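Local coordinates for protein alpha-glucosidase (Pseudoalteromonas sp. K8, PDB 5HQA) that hydrolyses alpha-glucosides as a chloride-activated family 97 glycoside hydrolase, with a calcium ion at its catalytic domain and a pocket that holds glycans such as acarbose, at residues N583-G588 with K609-H614; V569-E574 with L602-N607; K368-A373 with V423-K428; V216-Q221 with D411-V416. One frame throughout, in Å; residues are numbered along the deposited sequence. Where two conformers were deposited one is given.

Contact 1: N583-G588 with K609-H614; sequences NDWYLG and KQFEAH
W585 and F611 meet obliquely, CD1 of the indole lying 4.1 Å from CE2 of the phenyl ring. The phenyl carbon arrives at the indole edge, near the indole plane. With the two planes at 72° and the centroid of the five-membered ring 6.0 Å from that of F611, the pair is neither stacked nor truly edge-to-face. The polar end of the indole, NE1, has its partner in D606.

A polar atom also reaches the phenyl rim: the backbone O of N583, which also takes a bond from a water, lies in the plane of the F611 ring, 3.6 Å from CE2. The two segments lead into strands 585-591 and 611-618 of the antiparallel sheet in the C-terminal domain, and these strands are not direct neighbours, since strand 653-660 runs between them. L587 and A613, one from each flanking strand, both touch F658 of that central strand, so the aromatic contact reaches across the one intervening strand near the sheet's end.

The remaining link is through water. One water donates to N583 O at 2.6 Å and accepts from K609 NZ at 2.8 Å. K609 is extended beyond CG, and this length carries its ammonium group from the loop before strand 611-618 to the shared water.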
# COMPACT_ATOMS: atom_id res chain seq x y z
N ASN A 583 7.43 -21.32 -13.65
CA ASN A 583 8.58 -21.16 -14.54
C ASN A 583 8.59 -19.86 -15.33
O ASN A 583 9.66 -19.48 -15.83
CB ASN A 583 8.65 -22.33 -15.53
CG ASN A 583 8.81 -23.66 -14.83
OD1 ASN A 583 8.13 -24.63 -15.18
ND2 ASN A 583 9.69 -23.71 -13.84
N ASP A 584 7.46 -19.17 -15.47
CA ASP A 584 7.41 -17.96 -16.29
C ASP A 584 7.86 -16.73 -15.51
O ASP A 584 7.58 -16.59 -14.31
CB ASP A 584 6.01 -17.72 -16.83
CG ASP A 584 5.61 -18.72 -17.89
OD1 ASP A 584 4.50 -18.55 -18.45
OD2 ASP A 584 6.40 -19.65 -18.17
N TRP A 585 8.55 -15.83 -16.21
CA TRP A 585 8.86 -14.49 -15.74
C TRP A 585 7.96 -13.49 -16.43
O TRP A 585 7.46 -13.72 -17.54
CB TRP A 585 10.32 -14.12 -16.01
CG TRP A 585 11.32 -14.73 -15.08
CD1 TRP A 585 11.91 -15.96 -15.19
CD2 TRP A 585 11.89 -14.11 -13.93
NE1 TRP A 585 12.80 -16.15 -14.15
CE2 TRP A 585 12.80 -15.03 -13.37
CE3 TRP A 585 11.70 -12.87 -13.30
CZ2 TRP A 585 13.53 -14.75 -12.21
CZ3 TRP A 585 12.42 -12.59 -12.15
CH2 TRP A 585 13.33 -13.53 -11.62
N TYR A 586 7.77 -12.35 -15.78
CA TYR A 586 6.98 -11.25 -16.33
C TYR A 586 7.74 -9.95 -16.13
O TYR A 586 8.49 -9.80 -15.17
CB TYR A 586 5.61 -11.17 -15.66
CG TYR A 586 4.67 -12.25 -16.14
CD1 TYR A 586 4.78 -13.56 -15.68
CD2 TYR A 586 3.68 -11.95 -17.07
CE1 TYR A 586 3.93 -14.55 -16.14
CE2 TYR A 586 2.82 -12.93 -17.53
CZ TYR A 586 2.95 -14.22 -17.07
OH TYR A 586 2.09 -15.19 -17.52
N LEU A 587 7.53 -9.01 -17.05
CA LEU A 587 8.15 -7.70 -16.91
C LEU A 587 7.10 -6.62 -17.16
O LEU A 587 6.24 -6.76 -18.04
CB LEU A 587 9.33 -7.53 -17.89
CG LEU A 587 10.06 -6.18 -17.90
CD1 LEU A 587 11.53 -6.37 -18.22
CD2 LEU A 587 9.42 -5.20 -18.89
N GLY A 588 7.17 -5.54 -16.39
CA GLY A 588 6.37 -4.37 -16.68
C GLY A 588 7.23 -3.13 -16.56
O GLY A 588 8.07 -3.04 -15.66
N LYS A 609 17.83 -21.85 -19.63
CA LYS A 609 16.47 -22.06 -20.10
C LYS A 609 16.17 -21.16 -21.28
O LYS A 609 16.66 -20.03 -21.38
CB LYS A 609 15.45 -21.78 -19.00
CG LYS A 609 15.37 -22.81 -17.89
CD LYS A 609 14.02 -22.68 -17.19
CE LYS A 609 13.97 -23.48 -15.90
NZ LYS A 609 12.63 -23.34 -15.26
N GLN A 610 15.34 -21.66 -22.19
CA GLN A 610 14.86 -20.86 -23.31
C GLN A 610 13.46 -20.35 -23.01
O GLN A 610 12.62 -21.07 -22.46
CB GLN A 610 14.87 -21.68 -24.60
CG GLN A 610 14.58 -20.86 -25.85
CD GLN A 610 15.05 -21.55 -27.12
OE1 GLN A 610 16.19 -22.00 -27.21
NE2 GLN A 610 14.17 -21.63 -28.10
N PHE A 611 13.22 -19.08 -23.36
CA PHE A 611 11.92 -18.45 -23.16
C PHE A 611 11.41 -17.88 -24.47
O PHE A 611 12.19 -17.50 -25.35
CB PHE A 611 11.97 -17.33 -22.12
CG PHE A 611 12.39 -17.78 -20.75
CD1 PHE A 611 13.72 -18.03 -20.46
CD2 PHE A 611 11.45 -17.94 -19.74
CE1 PHE A 611 14.12 -18.44 -19.20
CE2 PHE A 611 11.84 -18.34 -18.47
CZ PHE A 611 13.17 -18.60 -18.20
N GLU A 612 10.09 -17.82 -24.60
CA GLU A 612 9.44 -17.09 -25.67
C GLU A 612 8.86 -15.82 -25.06
O GLU A 612 7.87 -15.89 -24.32
CB GLU A 612 8.36 -17.92 -26.35
CG GLU A 612 7.71 -17.20 -27.52
CD GLU A 612 6.57 -17.99 -28.14
OE1 GLU A 612 5.55 -18.20 -27.46
OE2 GLU A 612 6.71 -18.41 -29.31
N ALA A 613 9.48 -14.69 -25.33
CA ALA A 613 8.96 -13.42 -24.86
C ALA A 613 7.72 -13.04 -25.65
O ALA A 613 7.74 -13.03 -26.89
CB ALA A 613 10.02 -12.33 -24.97
N HIS A 614 6.64 -12.74 -24.95
CA HIS A 614 5.40 -12.25 -25.56
C HIS A 614 5.34 -10.78 -25.16
O HIS A 614 5.05 -10.46 -24.00
CB HIS A 614 4.20 -13.06 -25.08
CG HIS A 614 3.04 -13.03 -26.01
ND1 HIS A 614 1.89 -13.76 -25.79
CD2 HIS A 614 2.83 -12.35 -27.17
CE1 HIS A 614 1.03 -13.53 -26.77
NE2 HIS A 614 1.58 -12.68 -27.62
O HOH W 1 11.97 -20.63 -15.31

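Contact 2: V569-E574 with L602-N607; sequences VFARKE and LDFLDN
Strand 567-574 of the C-terminal beta domain presents A571 and K573 to the loop joining strands 596-601 and 611-618, a loop that opens with a type I turn from L602 to L605. The apolar half is a CH-pi contact: A571 CB sits almost exactly over the centre of the F604 ring, 3.8 Å from the centroid and only 5° off the normal. F604 takes the crowded position about chi1 (56°), its CG between backbone N and carbonyl carbon, and this lays the ring flat over the alanine methyl.

Two residues along, K573 runs out fully extended and comes toward D606 from the opposite direction. Its NZ forms a salt bridge to D606 OD2 at 2.6 Å, approaching on the syn side, 18° out of the carboxylate plane. The other oxygen, OD1, accepts a hydrogen bond from W585 NE1, which helps fix the rotation of the carboxylate. Without this carboxylate, as with an alanine here, the K573 ammonium would probably lose its countercharge and the indole N-H its acceptor. The spacing of A571 and K573 shows the two-residue alternation of a beta strand, here used to seat a loop on one face of an antiparallel sheet.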
# COMPACT_ATOMS: atom_id res chain seq x y z
N VAL A 569 11.01 -0.18 -13.97
CA VAL A 569 10.98 -1.47 -14.66
C VAL A 569 11.02 -2.57 -13.60
O VAL A 569 11.95 -2.62 -12.79
CB VAL A 569 12.17 -1.64 -15.62
CG1 VAL A 569 12.04 -2.96 -16.38
CG2 VAL A 569 12.25 -0.46 -16.58
N PHE A 570 10.01 -3.45 -13.63
CA PHE A 570 9.93 -4.59 -12.71
C PHE A 570 10.03 -5.88 -13.50
O PHE A 570 9.45 -6.00 -14.58
CB PHE A 570 8.60 -4.60 -11.96
CG PHE A 570 8.70 -4.23 -10.51
CD1 PHE A 570 9.17 -5.14 -9.58
CD2 PHE A 570 8.25 -2.99 -10.07
CE1 PHE A 570 9.24 -4.81 -8.22
CE2 PHE A 570 8.31 -2.65 -8.72
CZ PHE A 570 8.80 -3.57 -7.80
N ALA A 571 10.77 -6.85 -12.97
CA ALA A 571 10.71 -8.24 -13.41
C ALA A 571 10.29 -9.10 -12.23
O ALA A 571 10.80 -8.93 -11.12
CB ALA A 571 12.06 -8.70 -13.97
N ARG A 572 9.34 -10.01 -12.46
CA ARG A 572 8.85 -10.88 -11.39
C ARG A 572 8.67 -12.30 -11.92
O ARG A 572 8.24 -12.50 -13.06
CB ARG A 572 7.52 -10.38 -10.80
CG ARG A 572 7.50 -8.92 -10.38
CD ARG A 572 6.17 -8.58 -9.75
NE ARG A 572 5.92 -7.14 -9.63
CZ ARG A 572 6.04 -6.44 -8.50
NH1 ARG A 572 6.41 -7.04 -7.37
NH2 ARG A 572 5.77 -5.14 -8.50
N LYS A 573 8.99 -13.28 -11.08
CA LYS A 573 8.85 -14.69 -11.43
C LYS A 573 7.63 -15.25 -10.73
O LYS A 573 7.48 -15.09 -9.51
CB LYS A 573 10.10 -15.48 -11.04
CG LYS A 573 10.17 -16.84 -11.71
CD LYS A 573 11.40 -17.65 -11.26
CE LYS A 573 11.50 -18.96 -12.04
NZ LYS A 573 12.67 -19.78 -11.62
N GLU A 574 6.76 -15.92 -11.49
CA GLU A 574 5.49 -16.37 -10.94
C GLU A 574 5.71 -17.42 -9.86
O GLU A 574 6.63 -18.25 -9.95
CB GLU A 574 4.60 -16.93 -12.03
CG GLU A 574 5.10 -18.22 -12.60
CD GLU A 574 4.34 -18.66 -13.82
OE1 GLU A 574 3.45 -17.89 -14.27
OE2 GLU A 574 4.63 -19.76 -14.34
N LEU A 602 18.41 -9.16 -19.87
CA LEU A 602 17.52 -10.25 -19.51
C LEU A 602 18.19 -11.27 -18.60
O LEU A 602 17.71 -12.41 -18.51
CB LEU A 602 16.97 -10.94 -20.77
CG LEU A 602 16.13 -10.04 -21.69
CD1 LEU A 602 15.54 -10.85 -22.84
CD2 LEU A 602 15.02 -9.33 -20.91
N ASP A 603 19.27 -10.90 -17.92
CA ASP A 603 19.98 -11.91 -17.15
C ASP A 603 19.25 -12.31 -15.86
O ASP A 603 19.74 -13.18 -15.14
CB ASP A 603 21.41 -11.46 -16.84
CG ASP A 603 21.50 -10.20 -15.99
OD1 ASP A 603 20.49 -9.77 -15.39
OD2 ASP A 603 22.60 -9.62 -15.93
N PHE A 604 18.08 -11.73 -15.57
CA PHE A 604 17.25 -12.29 -14.50
C PHE A 604 16.64 -13.63 -14.89
O PHE A 604 16.27 -14.41 -14.00
CB PHE A 604 16.14 -11.30 -14.10
CG PHE A 604 15.26 -10.87 -15.24
CD1 PHE A 604 14.15 -11.62 -15.60
CD2 PHE A 604 15.54 -9.70 -15.94
CE1 PHE A 604 13.33 -11.22 -16.65
CE2 PHE A 604 14.73 -9.29 -17.00
CZ PHE A 604 13.62 -10.05 -17.35
N LEU A 605 16.54 -13.93 -16.18
CA LEU A 605 15.97 -15.20 -16.60
C LEU A 605 16.84 -16.36 -16.12
O LEU A 605 18.06 -16.24 -16.02
CB LEU A 605 15.84 -15.24 -18.13
CG LEU A 605 14.89 -14.23 -18.75
CD1 LEU A 605 14.96 -14.31 -20.28
CD2 LEU A 605 13.48 -14.48 -18.25
N ASP A 606 16.19 -17.48 -15.83
CA ASP A 606 16.90 -18.67 -15.36
C ASP A 606 17.95 -19.09 -16.37
O ASP A 606 17.68 -19.20 -17.57
CB ASP A 606 15.92 -19.81 -15.12
CG ASP A 606 14.82 -19.43 -14.15
OD1 ASP A 606 13.86 -18.76 -14.58
OD2 ASP A 606 14.93 -19.79 -12.96
N ASN A 607 19.17 -19.33 -15.88
CA ASN A 607 20.27 -19.71 -16.75
C ASN A 607 19.97 -21.06 -17.41
O ASN A 607 19.39 -21.95 -16.79
CB ASN A 607 21.57 -19.78 -15.96
CG ASN A 607 22.01 -18.42 -15.45
OD1 ASN A 607 21.86 -17.41 -16.13
ND2 ASN A 607 22.55 -18.39 -14.23

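Contact 3: K368-A373 with V423-K428; sequences KQMADA and VKLAAK
L425 and M370 join two helices on the outside of the catalytic (beta/alpha) barrel: helix 363-379, which follows strand 352-358 of the parallel sheet, and helix 413-428, which leads to strand 432-435. The close part of the contact is the work of a single methyl group. CD2 of L425 lies 3.9 Å from M370 CG and equally far from M370 SD, so the leucine branch rests against the middle of the thioether chain as the two side chains cross at a slant. Both chains leave their helices with CG opposite the backbone N; for L425 (chi1 -176°) this carries the isobutyl group toward helix 363-379. The methionine then bends at chi3 (-73°), which swings CE off the line of the chain. M370 is buried, and its side chain also packs on H421 and N422, one turn earlier on helix 413-428. F374, a turn further along helix 363-379, touches both L425 and A426 and extends this apolar seam.

The other side is looser. A371 is exposed, and its CB stays 4.7 Å from L425 CD2, although the CA atoms of A371 and L425 are the nearest pair across the contact, 7.7 Å apart. Here the leucine methyl faces backbone more than side chain. Helix 363-379 is kinked at this point, the N of A371 having no bond to the preceding turn, and L425 CD2 lies 4.2 Å from that same nitrogen.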
# COMPACT_ATOMS: atom_id res chain seq x y z
N LYS A 368 -21.77 -2.26 14.57
CA LYS A 368 -22.89 -2.94 15.19
C LYS A 368 -23.46 -4.04 14.30
O LYS A 368 -24.06 -4.99 14.82
CB LYS A 368 -23.98 -1.94 15.58
CG LYS A 368 -24.87 -1.45 14.46
CD LYS A 368 -25.71 -0.25 14.93
CE LYS A 368 -26.51 0.38 13.78
NZ LYS A 368 -26.64 1.88 13.89
N GLN A 369 -23.27 -3.95 12.98
CA GLN A 369 -23.78 -4.95 12.05
C GLN A 369 -22.72 -5.93 11.58
O GLN A 369 -23.04 -6.87 10.84
CB GLN A 369 -24.40 -4.28 10.82
CG GLN A 369 -25.47 -3.26 11.11
CD GLN A 369 -26.01 -2.65 9.84
OE1 GLN A 369 -26.51 -3.37 8.96
NE2 GLN A 369 -25.88 -1.33 9.71
N MET A 370 -21.47 -5.74 11.99
CA MET A 370 -20.35 -6.42 11.35
C MET A 370 -20.43 -7.94 11.52
O MET A 370 -20.16 -8.68 10.57
CB MET A 370 -19.05 -5.88 11.94
CG MET A 370 -17.84 -6.13 11.10
SD MET A 370 -16.39 -5.44 11.91
CE MET A 370 -16.66 -3.69 11.66
N ALA A 371 -20.79 -8.41 12.71
CA ALA A 371 -20.87 -9.86 12.92
C ALA A 371 -21.94 -10.49 12.03
O ALA A 371 -21.70 -11.52 11.40
CB ALA A 371 -21.13 -10.16 14.39
N ASP A 372 -23.12 -9.86 11.97
CA ASP A 372 -24.17 -10.37 11.09
C ASP A 372 -23.76 -10.28 9.62
O ASP A 372 -24.10 -11.17 8.82
CB ASP A 372 -25.47 -9.59 11.32
CG ASP A 372 -26.07 -9.85 12.70
OD1 ASP A 372 -25.77 -10.90 13.31
OD2 ASP A 372 -26.87 -9.02 13.16
N ALA A 373 -23.04 -9.22 9.24
CA ALA A 373 -22.64 -9.05 7.85
C ALA A 373 -21.68 -10.15 7.41
O ALA A 373 -21.83 -10.71 6.32
CB ALA A 373 -22.00 -7.67 7.66
N VAL A 423 -10.44 -6.76 10.35
CA VAL A 423 -9.61 -7.79 9.73
C VAL A 423 -9.62 -9.07 10.57
O VAL A 423 -9.74 -10.18 10.03
CB VAL A 423 -8.18 -7.26 9.51
CG1 VAL A 423 -7.22 -8.38 9.14
CG2 VAL A 423 -8.19 -6.16 8.44
N LYS A 424 -9.48 -8.94 11.89
CA LYS A 424 -9.45 -10.12 12.74
C LYS A 424 -10.81 -10.82 12.76
O LYS A 424 -10.87 -12.06 12.76
CB LYS A 424 -9.04 -9.74 14.16
CG LYS A 424 -7.57 -9.43 14.35
CD LYS A 424 -7.39 -8.86 15.74
CE LYS A 424 -6.00 -9.01 16.27
NZ LYS A 424 -5.90 -8.38 17.62
N LEU A 425 -11.89 -10.05 12.82
CA LEU A 425 -13.21 -10.67 12.76
C LEU A 425 -13.44 -11.35 11.41
O LEU A 425 -13.98 -12.46 11.36
CB LEU A 425 -14.30 -9.63 13.04
CG LEU A 425 -15.73 -10.17 13.09
CD1 LEU A 425 -15.84 -11.24 14.17
CD2 LEU A 425 -16.71 -9.05 13.35
N ALA A 426 -13.03 -10.70 10.32
CA ALA A 426 -13.14 -11.32 9.01
C ALA A 426 -12.39 -12.65 8.96
O ALA A 426 -12.88 -13.63 8.38
CB ALA A 426 -12.61 -10.37 7.93
N ALA A 427 -11.21 -12.71 9.58
CA ALA A 427 -10.42 -13.93 9.56
C ALA A 427 -11.14 -15.08 10.24
O ALA A 427 -10.99 -16.24 9.83
CB ALA A 427 -9.06 -13.70 10.22
N LYS A 428 -11.94 -14.80 11.27
CA LYS A 428 -12.72 -15.87 11.89
C LYS A 428 -13.74 -16.46 10.94
O LYS A 428 -14.21 -17.59 11.17
CB LYS A 428 -13.42 -15.37 13.15
CG LYS A 428 -12.48 -14.97 14.27
CD LYS A 428 -13.26 -14.49 15.49
CE LYS A 428 -12.34 -14.29 16.68
NZ LYS A 428 -11.21 -13.37 16.38

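Contact 4: V216-Q221 with D411-V416; sequences VAVKKQ and DGQFMV
Q413 leaves the first turn of helix 413-428 with CG opposite its backbone N (chi1 176°) and stays extended through chi2 (-177°), which sets its amide beside the backbone of K219. There it makes two bonds to one residue. K219 N donates to Q413 OE1 at 2.8 Å, and Q413 NE2 donates to K219 O at 3.0 Å; both are nearly straight, with N-H...O angles of 174°. The side-chain amide thus stands where the backbone of a neighbouring strand would, on the flank of strand 218-221 turned away from its partner, strand 122-134. V218 completes the seat: its CG1 approaches Q413 NE2 to 3.8 Å, crossing the glutamine chain at about a right angle.

At the start of the strand lies a classic beta bulge, in which A217 and V218 both face I125. Beside the bulge, a water donates to A217 O at 2.7 Å and accepts from Q413 N at 2.9 Å, so a backbone N-H just after the N-cap G412 is also served. The amide is gripped further by W212 NE1, which donates to OE1, and by D191 OD1, which accepts from NE2. Were Q413 a leucine, K219 N and O, W212 NE1 and D191 OD1 would probably lose the amide they share. With two partners on each end, the buried amide has its orientation fixed, and it ties the N-terminal beta domain to the barrel through directional bonds.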
# COMPACT_ATOMS: atom_id res chain seq x y z
N VAL A 216 -5.55 14.09 22.70
CA VAL A 216 -4.38 13.28 23.00
C VAL A 216 -4.10 12.35 21.83
O VAL A 216 -4.96 12.09 20.99
CB VAL A 216 -4.54 12.48 24.31
CG1 VAL A 216 -4.89 13.42 25.47
CG2 VAL A 216 -5.57 11.36 24.16
N ALA A 217 -2.86 11.86 21.76
CA ALA A 217 -2.45 11.01 20.65
C ALA A 217 -2.68 9.53 20.94
O ALA A 217 -3.34 8.83 20.16
CB ALA A 217 -0.99 11.27 20.29
N VAL A 218 -2.11 9.01 22.04
CA VAL A 218 -2.11 7.57 22.28
C VAL A 218 -2.46 7.30 23.73
O VAL A 218 -1.83 7.85 24.64
CB VAL A 218 -0.75 6.91 21.96
CG1 VAL A 218 -0.85 5.39 22.17
CG2 VAL A 218 -0.29 7.26 20.55
N LYS A 219 -3.44 6.42 23.95
CA LYS A 219 -3.82 5.97 25.28
C LYS A 219 -3.17 4.61 25.55
O LYS A 219 -3.34 3.68 24.76
CB LYS A 219 -5.34 5.88 25.39
CG LYS A 219 -6.06 7.18 25.05
CD LYS A 219 -7.57 6.97 24.93
CE LYS A 219 -8.29 8.28 24.61
NZ LYS A 219 -9.75 8.08 24.41
N LYS A 220 -2.43 4.51 26.65
CA LYS A 220 -1.81 3.26 27.07
C LYS A 220 -2.04 3.05 28.56
O LYS A 220 -2.27 4.00 29.32
CB LYS A 220 -0.30 3.23 26.78
CG LYS A 220 0.07 3.27 25.30
CD LYS A 220 -0.23 1.94 24.60
CE LYS A 220 0.39 1.90 23.21
NZ LYS A 220 0.20 0.57 22.57
N GLN A 221 -1.98 1.80 28.98
CA GLN A 221 -1.99 1.46 30.40
C GLN A 221 -0.70 0.72 30.71
O GLN A 221 -0.51 -0.42 30.27
CB GLN A 221 -3.21 0.63 30.75
CG GLN A 221 -3.31 0.34 32.23
CD GLN A 221 -4.55 -0.46 32.56
OE1 GLN A 221 -4.58 -1.68 32.38
NE2 GLN A 221 -5.59 0.23 33.03
N ASP A 411 -6.47 7.81 10.59
CA ASP A 411 -5.17 7.27 10.97
C ASP A 411 -4.83 7.53 12.44
O ASP A 411 -3.66 7.43 12.84
CB ASP A 411 -4.07 7.79 10.03
CG ASP A 411 -4.00 9.32 9.94
OD1 ASP A 411 -5.05 9.99 9.89
OD2 ASP A 411 -2.86 9.84 9.86
N GLY A 412 -5.83 7.83 13.28
CA GLY A 412 -5.60 7.87 14.71
C GLY A 412 -5.62 6.47 15.33
O GLY A 412 -5.94 5.47 14.69
N GLN A 413 -5.25 6.41 16.62
CA GLN A 413 -5.28 5.14 17.35
C GLN A 413 -6.65 4.48 17.29
O GLN A 413 -6.75 3.26 17.12
CB GLN A 413 -4.86 5.37 18.80
CG GLN A 413 -4.94 4.13 19.68
CD GLN A 413 -4.59 4.43 21.13
OE1 GLN A 413 -4.79 5.55 21.60
NE2 GLN A 413 -4.06 3.44 21.83
N PHE A 414 -7.72 5.27 17.42
CA PHE A 414 -9.06 4.69 17.38
C PHE A 414 -9.29 3.91 16.09
O PHE A 414 -9.73 2.75 16.12
CB PHE A 414 -10.13 5.78 17.52
CG PHE A 414 -11.52 5.27 17.23
CD1 PHE A 414 -12.21 4.52 18.18
CD2 PHE A 414 -12.11 5.48 15.98
CE1 PHE A 414 -13.47 4.01 17.90
CE2 PHE A 414 -13.37 4.97 15.70
CZ PHE A 414 -14.05 4.23 16.66
N MET A 415 -9.01 4.53 14.94
CA MET A 415 -9.27 3.85 13.67
C MET A 415 -8.25 2.75 13.41
O MET A 415 -8.59 1.71 12.82
CB MET A 415 -9.29 4.85 12.51
CG MET A 415 -10.66 5.52 12.35
SD MET A 415 -12.00 4.32 12.10
CE MET A 415 -11.53 3.53 10.57
N VAL A 416 -6.99 2.96 13.81
CA VAL A 416 -6.00 1.88 13.70
C VAL A 416 -6.54 0.61 14.33
O VAL A 416 -6.51 -0.47 13.74
CB VAL A 416 -4.66 2.31 14.33
CG1 VAL A 416 -3.77 1.09 14.62
CG2 VAL A 416 -3.94 3.31 13.42
O HOH W 2 -4.91 8.94 17.93

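Contacts 1 and 2 form one cluster in the C-terminal beta domain, their centres 7 Å apart. Strands 567-574 and 585-591 are sheet neighbours, with Y586 N 2.8 Å from R572 O, and D606 couples the aromatic pair to the salt bridge. Contacts 3 and 4 share helix 413-428: contact 4 pins its start to the N-terminal domain, while contact 3 packs its far end on helix 363-379; the two contacts lie about 8 Å apart between nearest atoms. This pair lies far from contacts 1 and 2; contacts 2 and 4 are about 43 Å apart between centres. All four lie away from the calcium and glycan sites, although helix 413-428 leads into strand 432-435, just ahead of the calcium ligand E437.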